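Local atomic coordinates of angiogenin-1 (Salmo salar, PDB entry 7BFK), a protein that probably cleaves RNA as a secreted endonuclease of the pancreatic ribonuclease family. Residues T82-E87 with T93-S98; L11-D16 with K39-N44; G62-K65 with L69-S72. All blocks are in the same frame, centred on the assembly; numbering follows the deposited sequence.

Contact 1: T82-E87 with T93-S98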
ATOM      1  N   THR A  82       2.998 -10.735   3.624  1.00 28.98           N
ATOM      2  CA  THR A  82       2.913 -11.767   2.566  1.00 29.54           C
ATOM      3  C   THR A  82       2.170 -12.988   3.098  1.00 29.30           C
ATOM      4  O   THR A  82       2.514 -13.480   4.199  1.00 32.78           O
ATOM      5  CB  THR A  82       4.303 -12.162   2.044  1.00 28.50           C
ATOM      6  OG1 THR A  82       5.023 -10.967   1.698  1.00 33.55           O
ATOM      7  CG2 THR A  82       4.213 -13.075   0.839  1.00 30.37           C
ATOM      8  N   HIS A  83       1.169 -13.421   2.350  1.00 30.80           N
ATOM      9  CA  HIS A  83       0.374 -14.640   2.625  1.00 33.03           C
ATOM     10  C   HIS A  83       1.293 -15.867   2.676  1.00 37.76           C
ATOM     11  O   HIS A  83       2.177 -15.998   1.793  1.00 34.09           O
ATOM     12  CB  HIS A  83      -0.678 -14.796   1.533  1.00 33.46           C
ATOM     13  CG  HIS A  83      -1.273 -16.163   1.450  1.00 34.78           C
ATOM     14  ND1 HIS A  83      -0.684 -17.180   0.717  1.00 34.39           N
ATOM     15  CD2 HIS A  83      -2.423 -16.664   1.953  1.00 36.14           C
ATOM     16  CE1 HIS A  83      -1.444 -18.262   0.793  1.00 38.10           C
ATOM     17  NE2 HIS A  83      -2.519 -17.964   1.554  1.00 37.11           N
ATOM     18  N   THR A  84       1.095 -16.748   3.656  1.00 34.48           N
ATOM     19  CA  THR A  84       1.810 -18.050   3.744  1.00 38.13           C
ATOM     20  C   THR A  84       0.786 -19.198   3.752  1.00 40.05           C
ATOM     21  O   THR A  84       1.192 -20.317   3.415  1.00 37.61           O
ATOM     22  CB  THR A  84       2.765 -18.104   4.942  1.00 41.46           C
ATOM     23  OG1 THR A  84       2.021 -17.838   6.129  1.00 43.85           O
ATOM     24  CG2 THR A  84       3.905 -17.114   4.832  1.00 43.84           C
ATOM     25  N   GLY A  85      -0.488 -18.916   4.082  1.00 42.03           N
ATOM     26  CA  GLY A  85      -1.561 -19.935   4.145  1.00 42.56           C
ATOM     27  C   GLY A  85      -2.951 -19.345   4.296  1.00 42.56           C
ATOM     28  O   GLY A  85      -3.083 -18.171   4.742  1.00 41.87           O
ATOM     29  N   GLY A  86      -3.956 -20.133   3.913  1.00 44.73           N
ATOM     30  CA  GLY A  86      -5.382 -19.788   3.990  1.00 44.46           C
ATOM     31  C   GLY A  86      -5.945 -19.290   2.671  1.00 52.11           C
ATOM     32  O   GLY A  86      -5.189 -18.681   1.875  1.00 45.74           O
ATOM     33  N   GLU A  87      -7.239 -19.544   2.454  1.00 52.46           N
ATOM     34  CA  GLU A  87      -8.014 -19.062   1.292  1.00 56.23           C
ATOM     35  C   GLU A  87      -8.864 -17.867   1.738  1.00 52.62           C
ATOM     36  O   GLU A  87      -8.981 -16.907   0.965  1.00 53.92           O
ATOM     37  CB  GLU A  87      -8.930 -20.145   0.724  1.00 64.56           C
ATOM     38  CG  GLU A  87      -9.690 -19.674  -0.508  1.00 74.19           C
ATOM     39  CD  GLU A  87     -11.029 -20.341  -0.765  1.00 81.97           C
ATOM     40  OE1 GLU A  87     -11.322 -21.365  -0.113  1.00 93.26           O
ATOM     41  OE2 GLU A  87     -11.786 -19.818  -1.601  1.00 83.19           O
ATOM     42  N   THR A  93      -2.872 -16.669   7.100  1.00 42.64           N
ATOM     43  CA  THR A  93      -1.572 -16.571   7.808  1.00 42.84           C
ATOM     44  C   THR A  93      -0.635 -15.681   6.977  1.00 41.64           C
ATOM     45  O   THR A  93      -0.605 -15.845   5.717  1.00 39.04           O
ATOM     46  CB  THR A  93      -0.989 -17.960   8.085  1.00 47.74           C
ATOM     47  OG1 THR A  93       0.251 -17.789   8.770  1.00 57.37           O
ATOM     48  CG2 THR A  93      -0.771 -18.763   6.830  1.00 47.60           C
ATOM     49  N   TYR A  94       0.089 -14.776   7.642  1.00 40.09           N
ATOM     50  CA  TYR A  94       1.005 -13.793   7.016  1.00 40.79           C
ATOM     51  C   TYR A  94       2.373 -13.807   7.690  1.00 44.13           C
ATOM     52  O   TYR A  94       2.496 -14.124   8.864  1.00 46.84           O
ATOM     53  CB  TYR A  94       0.408 -12.383   7.062  1.00 39.54           C
ATOM     54  CG  TYR A  94      -0.802 -12.220   6.177  1.00 35.76           C
ATOM     55  CD1 TYR A  94      -0.663 -11.969   4.821  1.00 36.25           C
ATOM     56  CD2 TYR A  94      -2.078 -12.351   6.681  1.00 36.09           C
ATOM     57  CE1 TYR A  94      -1.763 -11.863   3.989  1.00 35.48           C
ATOM     58  CE2 TYR A  94      -3.187 -12.234   5.867  1.00 36.72           C
ATOM     59  CZ  TYR A  94      -3.032 -11.979   4.517  1.00 35.92           C
ATOM     60  OH  TYR A  94      -4.126 -11.870   3.706  1.00 32.95           O
ATOM     61  N   LYS A  95       3.379 -13.474   6.905  1.00 40.61           N
ATOM     62  CA  LYS A  95       4.764 -13.249   7.345  1.00 46.35           C
ATOM     63  C   LYS A  95       5.038 -11.778   7.032  1.00 44.79           C
ATOM     64  O   LYS A  95       4.639 -11.337   5.937  1.00 39.50           O
ATOM     65  CB  LYS A  95       5.684 -14.252   6.637  1.00 54.59           C
ATOM     66  CG  LYS A  95       7.158 -13.875   6.546  1.00 65.30           C
ATOM     67  CD  LYS A  95       7.929 -14.784   5.598  1.00 80.22           C
ATOM     68  CE  LYS A  95       7.370 -14.779   4.188  1.00 83.12           C
ATOM     69  NZ  LYS A  95       7.859 -15.935   3.399  1.00 86.30           N
ATOM     70  N   GLY A  96       5.595 -11.039   7.988  1.00 43.45           N
ATOM     71  CA  GLY A  96       5.921  -9.618   7.836  1.00 46.49           C
ATOM     72  C   GLY A  96       7.386  -9.441   7.521  1.00 52.00           C
ATOM     73  O   GLY A  96       8.209 -10.216   8.042  1.00 44.67           O
ATOM     74  N   SER A  97       7.719  -8.493   6.661  1.00 46.69           N
ATOM     75  CA  SER A  97       9.126  -8.176   6.343  1.00 44.80           C
ATOM     76  C   SER A  97       9.263  -6.668   6.182  1.00 44.16           C
ATOM     77  O   SER A  97       8.266  -5.978   5.839  1.00 37.11           O
ATOM     78  CB  SER A  97       9.634  -8.948   5.149  1.00 49.59           C
ATOM     79  OG  SER A  97       8.810  -8.745   4.024  1.00 46.55           O
ATOM     80  N   SER A  98      10.437  -6.164   6.503  1.00 40.86           N
ATOM     81  CA  SER A  98      10.765  -4.733   6.437  1.00 42.05           C
ATOM     82  C   SER A  98      11.731  -4.540   5.282  1.00 41.34           C
ATOM     83  O   SER A  98      12.480  -5.491   4.970  1.00 39.00           O
ATOM     84  CB  SER A  98      11.341  -4.261   7.745  1.00 48.36           C
ATOM     85  OG  SER A  98      11.474  -2.855   7.731  1.00 66.28           O
TER
HETATM   86  O   HOH W   1       6.710 -10.462   3.782  1.00 43.33           O

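Contact 2: L11-D16 with K39-N44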
ATOM      1  N   LEU A  11      -4.560   5.794   1.276  1.00 26.88           N
ATOM      2  CA  LEU A  11      -3.934   6.014   2.598  1.00 27.85           C
ATOM      3  C   LEU A  11      -4.322   4.885   3.549  1.00 27.50           C
ATOM      4  O   LEU A  11      -3.424   4.364   4.229  1.00 28.45           O
ATOM      5  CB  LEU A  11      -4.367   7.373   3.139  1.00 28.32           C
ATOM      6  CG  LEU A  11      -3.885   8.575   2.350  1.00 27.27           C
ATOM      7  CD1 LEU A  11      -4.405   9.861   2.989  1.00 29.53           C
ATOM      8  CD2 LEU A  11      -2.352   8.600   2.279  1.00 26.62           C
ATOM      9  N   LYS A  12      -5.604   4.518   3.611  1.00 30.07           N
ATOM     10  CA  LYS A  12      -6.099   3.452   4.521  1.00 32.47           C
ATOM     11  C   LYS A  12      -5.414   2.123   4.180  1.00 31.56           C
ATOM     12  O   LYS A  12      -4.988   1.430   5.081  1.00 30.71           O
ATOM     13  CB  LYS A  12      -7.616   3.265   4.396  1.00 37.48           C
ATOM     14  CG  LYS A  12      -8.493   4.341   5.033  1.00 47.91           C
ATOM     15  CD  LYS A  12      -9.960   4.200   4.589  1.00 48.95           C
ATOM     16  CE  LYS A  12     -10.837   5.406   4.861  1.00 55.04           C
ATOM     17  NZ  LYS A  12     -11.391   5.401   6.234  1.00 54.90           N
ATOM     18  N   GLN A  13      -5.306   1.799   2.899  1.00 28.17           N
ATOM     19  CA  GLN A  13      -4.703   0.522   2.437  1.00 29.60           C
ATOM     20  C   GLN A  13      -3.159   0.515   2.523  1.00 32.03           C
ATOM     21  O   GLN A  13      -2.618  -0.563   2.795  1.00 29.57           O
ATOM     22  CB  GLN A  13      -5.104   0.299   0.989  1.00 31.80           C
ATOM     23  CG  GLN A  13      -4.640  -1.022   0.426  1.00 41.11           C
ATOM     24  CD  GLN A  13      -5.510  -1.408  -0.740  1.00 47.01           C
ATOM     25  OE1 GLN A  13      -5.070  -1.454  -1.882  1.00 56.36           O
ATOM     26  NE2 GLN A  13      -6.781  -1.621  -0.452  1.00 48.98           N
ATOM     27  N   HIS A  14      -2.469   1.648   2.319  1.00 30.02           N
ATOM     28  CA  HIS A  14      -0.996   1.629   2.109  1.00 28.22           C
ATOM     29  C   HIS A  14      -0.183   2.631   2.927  1.00 32.17           C
ATOM     30  O   HIS A  14       1.035   2.615   2.728  1.00 32.41           O
ATOM     31  CB  HIS A  14      -0.682   1.886   0.629  1.00 27.49           C
ATOM     32  CG  HIS A  14      -1.182   0.820  -0.279  1.00 25.70           C
ATOM     33  ND1 HIS A  14      -0.673  -0.456  -0.256  1.00 23.97           N
ATOM     34  CD2 HIS A  14      -2.105   0.835  -1.258  1.00 26.73           C
ATOM     35  CE1 HIS A  14      -1.310  -1.191  -1.134  1.00 27.93           C
ATOM     36  NE2 HIS A  14      -2.180  -0.425  -1.766  1.00 25.67           N
ATOM     37  N   VAL A  15      -0.757   3.497   3.765  1.00 27.50           N
ATOM     38  CA  VAL A  15       0.097   4.493   4.479  1.00 29.32           C
ATOM     39  C   VAL A  15      -0.117   4.365   6.002  1.00 31.42           C
ATOM     40  O   VAL A  15      -1.233   4.671   6.467  1.00 33.56           O
ATOM     41  CB  VAL A  15      -0.148   5.917   3.946  1.00 29.28           C
ATOM     42  CG1 VAL A  15       0.700   6.954   4.649  1.00 31.19           C
ATOM     43  CG2 VAL A  15       0.062   6.001   2.433  1.00 30.26           C
ATOM     44  N   ASP A  16       0.919   3.937   6.742  1.00 31.37           N
ATOM     45  CA  ASP A  16       0.881   3.782   8.228  1.00 31.20           C
ATOM     46  C   ASP A  16       2.285   3.967   8.823  1.00 32.04           C
ATOM     47  O   ASP A  16       3.096   3.003   8.826  1.00 33.36           O
ATOM     48  CB  ASP A  16       0.252   2.450   8.644  1.00 33.62           C
ATOM     49  CG  ASP A  16       0.191   2.255  10.154  1.00 36.12           C
ATOM     50  OD1 ASP A  16       0.468   3.223  10.890  1.00 39.92           O
ATOM     51  OD2 ASP A  16      -0.114   1.140  10.571  1.00 37.14           O
ATOM     52  N   LYS A  39     -11.559 -13.290   1.062  1.00 53.42           N
ATOM     53  CA  LYS A  39     -10.374 -14.009   0.538  1.00 57.92           C
ATOM     54  C   LYS A  39      -9.137 -13.349   1.149  1.00 47.40           C
ATOM     55  O   LYS A  39      -9.161 -12.119   1.345  1.00 52.03           O
ATOM     56  CB  LYS A  39     -10.326 -13.952  -0.994  1.00 59.03           C
ATOM     57  CG  LYS A  39     -11.404 -14.759  -1.711  1.00 62.14           C
ATOM     58  CD  LYS A  39     -11.241 -14.794  -3.225  1.00 61.30           C
ATOM     59  CE  LYS A  39     -12.347 -15.565  -3.918  1.00 58.24           C
ATOM     60  NZ  LYS A  39     -12.176 -15.583  -5.391  1.00 59.20           N
ATOM     61  N   CYS A  40      -8.127 -14.138   1.485  1.00 43.43           N
ATOM     62  CA  CYS A  40      -6.852 -13.643   2.054  1.00 41.33           C
ATOM     63  C   CYS A  40      -6.117 -12.891   0.943  1.00 38.48           C
ATOM     64  O   CYS A  40      -5.798 -13.533  -0.068  1.00 38.04           O
ATOM     65  CB  CYS A  40      -5.983 -14.784   2.552  1.00 43.86           C
ATOM     66  SG  CYS A  40      -6.802 -15.865   3.755  1.00 48.68           S
ATOM     67  N   LYS A  41      -5.926 -11.584   1.074  1.00 36.66           N
ATOM     68  CA  LYS A  41      -5.121 -10.834   0.075  1.00 34.33           C
ATOM     69  C   LYS A  41      -3.710 -11.445   0.139  1.00 27.11           C
ATOM     70  O   LYS A  41      -3.234 -11.708   1.257  1.00 28.12           O
ATOM     71  CB  LYS A  41      -5.192  -9.328   0.339  1.00 32.50           C
ATOM     72  CG  LYS A  41      -4.678  -8.481  -0.811  1.00 32.52           C
ATOM     73  CD  LYS A  41      -4.727  -6.998  -0.558  1.00 34.24           C
ATOM     74  CE  LYS A  41      -4.234  -6.214  -1.745  1.00 36.05           C
ATOM     75  NZ  LYS A  41      -4.067  -4.793  -1.408  1.00 46.33           N
ATOM     76  N   LEU A  42      -3.090 -11.743  -1.000  1.00 26.98           N
ATOM     77  CA  LEU A  42      -1.808 -12.513  -1.038  1.00 27.56           C
ATOM     78  C   LEU A  42      -0.636 -11.648  -0.581  1.00 26.98           C
ATOM     79  O   LEU A  42       0.383 -12.225  -0.177  1.00 26.96           O
ATOM     80  CB  LEU A  42      -1.580 -13.084  -2.441  1.00 29.06           C
ATOM     81  CG  LEU A  42      -2.602 -14.147  -2.848  1.00 30.70           C
ATOM     82  CD1 LEU A  42      -2.449 -14.567  -4.286  1.00 29.52           C
ATOM     83  CD2 LEU A  42      -2.528 -15.352  -1.914  1.00 36.28           C
ATOM     84  N   LYS A  43      -0.758 -10.323  -0.690  1.00 24.82           N
ATOM     85  CA  LYS A  43       0.298  -9.397  -0.252  1.00 27.17           C
ATOM     86  C   LYS A  43      -0.276  -8.000  -0.089  1.00 27.25           C
ATOM     87  O   LYS A  43      -1.220  -7.638  -0.826  1.00 28.23           O
ATOM     88  CB  LYS A  43       1.422  -9.359  -1.293  1.00 27.35           C
ATOM     89  CG  LYS A  43       2.620  -8.509  -0.932  1.00 26.95           C
ATOM     90  CD  LYS A  43       3.795  -8.727  -1.888  1.00 24.86           C
ATOM     91  CE  LYS A  43       3.440  -8.432  -3.330  1.00 26.10           C
ATOM     92  NZ  LYS A  43       3.398  -6.974  -3.593  1.00 24.78           N
ATOM     93  N   ASN A  44       0.279  -7.249   0.847  1.00 26.64           N
ATOM     94  CA  ASN A  44      -0.019  -5.810   0.971  1.00 25.97           C
ATOM     95  C   ASN A  44       1.219  -5.124   1.514  1.00 24.57           C
ATOM     96  O   ASN A  44       1.806  -5.643   2.449  1.00 27.78           O
ATOM     97  CB  ASN A  44      -1.240  -5.505   1.819  1.00 28.69           C
ATOM     98  CG  ASN A  44      -1.738  -4.104   1.549  1.00 27.89           C
ATOM     99  OD1 ASN A  44      -2.394  -3.886   0.542  1.00 27.99           O
ATOM    100  ND2 ASN A  44      -1.464  -3.183   2.467  1.00 27.55           N
TER

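Contact 3: G62-K65 with L69-S72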
ATOM      1  N   GLY A  62       8.353  12.310  -7.744  1.00 35.36           N
ATOM      2  CA  GLY A  62       8.329  11.016  -8.448  1.00 36.31           C
ATOM      3  C   GLY A  62       8.657  11.089  -9.917  1.00 40.30           C
ATOM      4  O   GLY A  62       8.482  12.157 -10.532  1.00 41.78           O
ATOM      5  N   THR A  63       9.137   9.968 -10.452  1.00 35.38           N
ATOM      6  CA  THR A  63       9.487   9.794 -11.869  1.00 37.70           C
ATOM      7  C   THR A  63       8.331   9.087 -12.575  1.00 40.43           C
ATOM      8  O   THR A  63       7.940   7.970 -12.147  1.00 36.02           O
ATOM      9  CB  THR A  63      10.827   9.064 -12.007  1.00 39.88           C
ATOM     10  OG1 THR A  63      11.853   9.990 -11.624  1.00 37.97           O
ATOM     11  CG2 THR A  63      11.058   8.564 -13.414  1.00 42.26           C
ATOM     12  N   LEU A  64       7.764   9.731 -13.589  1.00 42.58           N
ATOM     13  CA  LEU A  64       6.703   9.143 -14.437  1.00 46.08           C
ATOM     14  C   LEU A  64       7.304   7.950 -15.160  1.00 46.11           C
ATOM     15  O   LEU A  64       8.323   8.155 -15.812  1.00 53.16           O
ATOM     16  CB  LEU A  64       6.220  10.182 -15.454  1.00 51.95           C
ATOM     17  CG  LEU A  64       5.205  11.196 -14.950  1.00 64.14           C
ATOM     18  CD1 LEU A  64       5.038  12.322 -15.960  1.00 75.16           C
ATOM     19  CD2 LEU A  64       3.869  10.524 -14.670  1.00 68.17           C
ATOM     20  N   LYS A  65       6.705   6.762 -15.033  1.00 44.55           N
ATOM     21  CA  LYS A  65       7.135   5.524 -15.742  1.00 49.49           C
ATOM     22  C   LYS A  65       6.189   5.290 -16.922  1.00 54.37           C
ATOM     23  O   LYS A  65       6.391   5.906 -17.966  1.00 56.25           O
ATOM     24  CB  LYS A  65       7.107   4.300 -14.830  1.00 50.62           C
ATOM     25  CG  LYS A  65       8.035   4.347 -13.628  1.00 60.09           C
ATOM     26  CD  LYS A  65       7.922   3.116 -12.755  1.00 68.58           C
ATOM     27  CE  LYS A  65       8.505   1.874 -13.391  1.00 70.57           C
ATOM     28  NZ  LYS A  65       9.975   1.983 -13.523  1.00 75.58           N
ATOM     29  N   LEU A  69       1.832   5.063 -13.795  1.00 47.77           N
ATOM     30  CA  LEU A  69       2.695   4.614 -12.674  1.00 39.75           C
ATOM     31  C   LEU A  69       3.814   5.631 -12.460  1.00 40.59           C
ATOM     32  O   LEU A  69       4.446   6.085 -13.455  1.00 34.31           O
ATOM     33  CB  LEU A  69       3.240   3.205 -12.926  1.00 43.63           C
ATOM     34  CG  LEU A  69       2.185   2.098 -12.982  1.00 44.82           C
ATOM     35  CD1 LEU A  69       2.825   0.755 -13.278  1.00 46.27           C
ATOM     36  CD2 LEU A  69       1.399   2.028 -11.691  1.00 49.57           C
ATOM     37  N   VAL A  70       4.048   5.971 -11.193  1.00 32.71           N
ATOM     38  CA  VAL A  70       5.082   6.937 -10.769  1.00 32.87           C
ATOM     39  C   VAL A  70       5.937   6.258  -9.703  1.00 34.72           C
ATOM     40  O   VAL A  70       5.367   5.641  -8.778  1.00 30.38           O
ATOM     41  CB  VAL A  70       4.432   8.229 -10.256  1.00 36.97           C
ATOM     42  CG1 VAL A  70       5.467   9.303  -9.992  1.00 38.46           C
ATOM     43  CG2 VAL A  70       3.371   8.732 -11.230  1.00 42.07           C
ATOM     44  N   GLN A  71       7.248   6.338  -9.863  1.00 33.35           N
ATOM     45  CA  GLN A  71       8.243   5.797  -8.918  1.00 31.16           C
ATOM     46  C   GLN A  71       8.728   6.955  -8.058  1.00 33.95           C
ATOM     47  O   GLN A  71       9.121   7.989  -8.624  1.00 32.76           O
ATOM     48  CB  GLN A  71       9.351   5.117  -9.713  1.00 35.74           C
ATOM     49  CG  GLN A  71      10.562   4.719  -8.904  1.00 35.49           C
ATOM     50  CD  GLN A  71      11.553   3.981  -9.758  1.00 40.11           C
ATOM     51  OE1 GLN A  71      11.202   3.072 -10.506  1.00 45.84           O
ATOM     52  NE2 GLN A  71      12.813   4.340  -9.614  1.00 44.85           N
ATOM     53  N   SER A  72       8.674   6.818  -6.744  1.00 29.75           N
ATOM     54  CA  SER A  72       9.169   7.853  -5.817  1.00 29.23           C
ATOM     55  C   SER A  72      10.673   8.073  -6.070  1.00 32.23           C
ATOM     56  O   SER A  72      11.410   7.091  -6.360  1.00 27.93           O
ATOM     57  CB  SER A  72       8.869   7.486  -4.373  1.00 28.66           C
ATOM     58  OG  SER A  72       9.620   6.363  -3.996  1.00 26.49           O
TER

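Contact 1: T82-E87 with T93-S98
The Tyr94 ring overlaps the backbone of His83, with Tyr94 CD1 3.4 Å from His83 N. The two residues are a non-hydrogen-bonded pair in the antiparallel hairpin of strands 76-85 and 93-108. Tyr94 CG lies anti to its own carbonyl carbon (chi1 -68°), which brings the ring across the partner strand, where CE1 also meets His83 CB. The Tyr94 hydroxyl is hydrogen-bonded to Lys41 O and Asn32 ND2, outside the hairpin. Next along the ladder, Thr82 and Lys95 form a hydrogen-bonded pair. The bond from Thr82 N to Lys95 O is almost straight, and Lys95 N returns one of 2.8 Å to Thr82 O.

After His83 the register slips by one residue. Thr84 and Gly85 both face Thr93, a classic beta bulge. Thr84 N reaches Thr93 O at 2.8 Å, and Thr93 N is hydrogen-bonded to Gly85 O beyond the bulge. The hydroxyls join as well: Thr93 OG1 donates to Thr84 OG1 at 3.2 Å. The methyl CG2 of Thr84 packs on Lys95 CB at 3.8 Å, the two side chains crossing at about a right angle. At the other end one water ties both strands, bonded to Thr82 OG1 at 2.7 Å, to Ser97 OG at 2.7 Å and, as donor, to Lys95 O at 3.1 Å.

Contact 2: L11-D16 with K39-N44
The probable active-site cleft of this ribonuclease is crossed here, where Gln13 and His14 of helix 5-14 meet Asn44 near the start of strand 43-47. The polar tie across the contact is the bond from Asn44 ND2 to the backbone Gln13 O, 2.9 Å long. The acceptor lies close to the amide plane of Asn44, and the N-H comes in nearly along the C=O axis. With CG anti to the backbone N (chi1 -162°), the amide stands out from the strand to Gln13 O.

The other branch of the amide, OD1, lies 3.4 Å from His14 CE1. Ring and amide are nearly parallel, their planes 14° apart. Gln13 CG sits over one face of the His14 ring and also meets Asn44 OD1 at 3.6 Å. His14 ND1 bonds to Thr45 O, which helps fix the turn of the ring.

Lys41 and Asn44 belong to the Cys-Lys-x-x-Asn-Thr-Phe signature of pancreatic ribonucleases. His14 and Lys41 probably correspond to the catalytic histidine and lysine of the family. From the end of its extended chain, Lys41 NZ donates a hydrogen bond of 2.7 Å to Asn44 OD1, in the carbonyl plane. With an alanine here instead of Asn44, Gln13 O is likely to lose this donor and Lys41 NZ one of its acceptors, leaving the lysine less precisely held.

Lys41 NZ also bonds to Val119 O, and Gln13 OE1 lies 3.5 Å from Lys41 NZ. His14 touches Asp120 and Ile121 as well. A segment near the C-terminus thus lies against both residues, which may relate to the auto-inhibition reported for this enzyme. Met28 and Leu31 of helix 24-32 touch the Asn44 side chain.

Contact 3: G62-K65 with L69-S72
Thr63 and Gln71 hold this hairpin with a pair of backbone bonds. Thr63 N reaches Gln71 O at 2.7 Å, and Gln71 N returns to Thr63 O at 2.9 Å. Toward the turn, a third bond of 2.8 Å runs from Lys65 N to Leu69 O. These mark the antiparallel beta hairpin of strands 62-64 and 69-72, at the edge of the antiparallel sheet of the pancreatic ribonuclease fold.

The polar side-chain contact is looser. Lys65 NZ gives a weak bond of 3.4 Å to Gln71 OE1. The lysine chain bends at chi3 and chi4 (71° and 67°), which turns the ammonium group toward Gln71 OE1, while the Gln71 chain runs out straight. Lys65 CD also packs on Gln71 CB at 3.9 Å. Thr63 lies on the same face as Gln71, but its hydroxyl turns to Asn73 OD1.

Leu64 and Val70 lie on the other face, a non-hydrogen-bonded pair. Their methyls touch, Leu64 CD2 to Val70 CG2, at 3.9 Å. A side chain at Gly62 would run into the second Val70 methyl, CG1; the bare glycine lets Val70 CG1 pack on Gly62 C at 3.7 Å. Strand 69-72 is bonded on its other edge to strand 93-108, where Val70 pairs with Ile105 and Ser72 with Val103, and Val70 rests on Ile57 and Cys107.

The backbone ladder is short and firm, whereas the long Lys65-Gln71 bond between partly or fully exposed side chains probably adds little to it.

Contact 2 is buried near the centre of the chain, contact 1 is a surface contact, and contact 3 is partly buried. Contacts 1 and 3 are antiparallel hairpin pairings of the same sheet; strand 93-108 belongs to contact 1 and flanks strand 69-72 of contact 3. They lie on opposite sides of the chain's centre, about 28 Å apart between centres. Both rest on backbone ladders, bulged in contact 1 and regular in contact 3. Contact 2 has no ladder between its segments and rests on a side-chain amide bonded to a helix carbonyl, with lysine and histidine beside it. Contacts 1 and 2 touch: His83 N probably bonds to Leu42 O, while contact 3 stays about 11 Å from contact 2 at the nearest atoms.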